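Local coordinates for protein C-domain type II peptide synthetase (Streptomyces globisporus, PDB 4ZNM) that is a C-domain type II peptide synthetase, a member of the condensation-domain family in the CoA-dependent acyltransferase clan, at residues A[274-279]-A[439-444]. Residues are numbered along the deposited sequence; the frame is centred on the assembly and turned at random.
Sequences AAYQVL and AAFLAD
Y276 and F441 both carry CG opposite the backbone N (chi1 -171° and -168°), and this brings the ends of their rings across to each other, although neither CB is directed at the facing helix. The two rings approach at their edges: CZ of F441 sits near the plane of the Y276 ring, 3.6 Å from Y276 OH and 3.9 Å from Y276 CE1, while the hydroxyl oxygen in turn lies near the plane of the F441 ring. The hydroxyl is satisfied by a hydrogen bond with S369 OG, which anchors the far end of the tyrosine. One turn along, L279 has its CB directed toward 439-444 and splits its methyls between two partners. CD2 packs obliquely against the F441 ring, 3.5 Å from CE1, and CD1 rests on the aliphatic part of D444, 3.7 Å from CB. With the segment axes 11.3 Å apart and crossing at 121°, the contact is almost entirely between side chains, and no hydrogen bond joins the two segments. R283, further along helix 268-284, makes a cation-pi contact with F441. W412, from strand 410-416, sets itself edge-to-face with both Y276 and F441, and F371 of strand 366-373 stacks on Y276. The contact thus ties helices 268-284 and 435-454 to each other and to the five-stranded sheet containing both strands, while helix 326-335 packs on A274.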
loop_
_atom_site.group_PDB
_atom_site.type_symbol
_atom_site.label_atom_id
_atom_site.label_comp_id
_atom_site.label_asym_id
_atom_site.label_seq_id
_atom_site.Cartn_x
_atom_site.Cartn_y
_atom_site.Cartn_z
ATOM N N ALA A 274 -7.174 16.145 -3.529
ATOM C CA ALA A 274 -7.923 17.220 -4.214
ATOM C C ALA A 274 -7.507 17.385 -5.660
ATOM O O ALA A 274 -8.361 17.534 -6.542
ATOM C CB ALA A 274 -7.744 18.553 -3.491
ATOM N N ALA A 275 -6.194 17.422 -5.910
ATOM C CA ALA A 275 -5.701 17.569 -7.278
ATOM C C ALA A 275 -6.163 16.386 -8.141
ATOM O O ALA A 275 -6.418 16.541 -9.341
ATOM C CB ALA A 275 -4.194 17.674 -7.309
ATOM N N TYR A 276 -6.244 15.204 -7.547
ATOM C CA TYR A 276 -6.725 14.019 -8.297
ATOM C C TYR A 276 -8.188 14.207 -8.698
ATOM O O TYR A 276 -8.609 13.867 -9.814
ATOM C CB TYR A 276 -6.560 12.746 -7.470
ATOM C CG TYR A 276 -6.830 11.491 -8.250
ATOM C CD1 TYR A 276 -6.170 11.257 -9.439
ATOM C CD2 TYR A 276 -7.741 10.545 -7.802
ATOM C CE1 TYR A 276 -6.399 10.128 -10.165
ATOM C CE2 TYR A 276 -7.963 9.382 -8.525
ATOM C CZ TYR A 276 -7.269 9.183 -9.699
ATOM O OH TYR A 276 -7.450 8.060 -10.462
ATOM N N GLN A 277 -8.962 14.773 -7.790
ATOM C CA GLN A 277 -10.365 15.028 -8.076
ATOM C C GLN A 277 -10.503 16.021 -9.203
ATOM O O GLN A 277 -11.353 15.852 -10.108
ATOM C CB GLN A 277 -11.083 15.525 -6.833
ATOM C CG GLN A 277 -11.127 14.480 -5.765
ATOM C CD GLN A 277 -11.995 14.861 -4.606
ATOM O OE1 GLN A 277 -13.186 14.556 -4.578
ATOM N NE2 GLN A 277 -11.405 15.515 -3.631
ATOM N N VAL A 278 -9.673 17.056 -9.167
ATOM C CA VAL A 278 -9.667 18.045 -10.237
ATOM C C VAL A 278 -9.334 17.348 -11.555
ATOM O O VAL A 278 -9.969 17.598 -12.578
ATOM C CB VAL A 278 -8.698 19.209 -9.943
ATOM C CG1 VAL A 278 -8.584 20.154 -11.117
ATOM C CG2 VAL A 278 -9.197 20.017 -8.770
ATOM N N LEU A 279 -8.338 16.478 -11.532
ATOM C CA LEU A 279 -7.952 15.741 -12.732
ATOM C C LEU A 279 -9.113 14.893 -13.259
ATOM O O LEU A 279 -9.380 14.909 -14.440
ATOM C CB LEU A 279 -6.772 14.821 -12.456
ATOM C CG LEU A 279 -6.318 13.910 -13.612
ATOM C CD1 LEU A 279 -5.722 14.722 -14.754
ATOM C CD2 LEU A 279 -5.330 12.911 -13.109
ATOM N N ALA A 439 0.952 6.547 -18.682
ATOM C CA ALA A 439 2.005 7.548 -18.724
ATOM C C ALA A 439 1.420 8.952 -18.902
ATOM O O ALA A 439 1.860 9.909 -18.239
ATOM C CB ALA A 439 2.982 7.229 -19.857
ATOM N N ALA A 440 0.432 9.077 -19.787
ATOM C CA ALA A 440 -0.233 10.367 -20.025
ATOM C C ALA A 440 -1.072 10.769 -18.816
ATOM O O ALA A 440 -1.118 11.927 -18.429
ATOM C CB ALA A 440 -1.111 10.309 -21.295
ATOM N N PHE A 441 -1.711 9.789 -18.200
ATOM C CA PHE A 441 -2.543 10.020 -17.032
ATOM C C PHE A 441 -1.677 10.613 -15.909
ATOM O O PHE A 441 -2.039 11.593 -15.297
ATOM C CB PHE A 441 -3.173 8.693 -16.637
ATOM C CG PHE A 441 -4.286 8.771 -15.637
ATOM C CD1 PHE A 441 -5.132 9.856 -15.560
ATOM C CD2 PHE A 441 -4.511 7.690 -14.794
ATOM C CE1 PHE A 441 -6.182 9.869 -14.633
ATOM C CE2 PHE A 441 -5.552 7.693 -13.873
ATOM C CZ PHE A 441 -6.382 8.790 -13.781
ATOM N N LEU A 442 -0.521 9.996 -15.657
ATOM C CA LEU A 442 0.406 10.450 -14.632
ATOM C C LEU A 442 0.936 11.844 -14.935
ATOM O O LEU A 442 1.026 12.694 -14.050
ATOM C CB LEU A 442 1.564 9.436 -14.510
ATOM C CG LEU A 442 2.748 9.840 -13.656
ATOM C CD1 LEU A 442 2.285 10.148 -12.256
ATOM C CD2 LEU A 442 3.719 8.683 -13.670
ATOM N N ALA A 443 1.282 12.091 -16.193
ATOM C CA ALA A 443 1.825 13.396 -16.550
ATOM C C ALA A 443 0.759 14.488 -16.414
ATOM O O ALA A 443 1.076 15.608 -16.025
ATOM C CB ALA A 443 2.389 13.372 -17.945
ATOM N N ASP A 444 -0.495 14.156 -16.726
ATOM C CA ASP A 444 -1.621 15.079 -16.542
ATOM C C ASP A 444 -1.831 15.409 -15.065
ATOM O O ASP A 444 -2.144 16.550 -14.695
ATOM C CB ASP A 444 -2.919 14.489 -17.102
ATOM C CG ASP A 444 -2.928 14.380 -18.626
ATOM O OD1 ASP A 444 -2.078 14.993 -19.310
ATOM O OD2 ASP A 444 -3.809 13.660 -19.141
#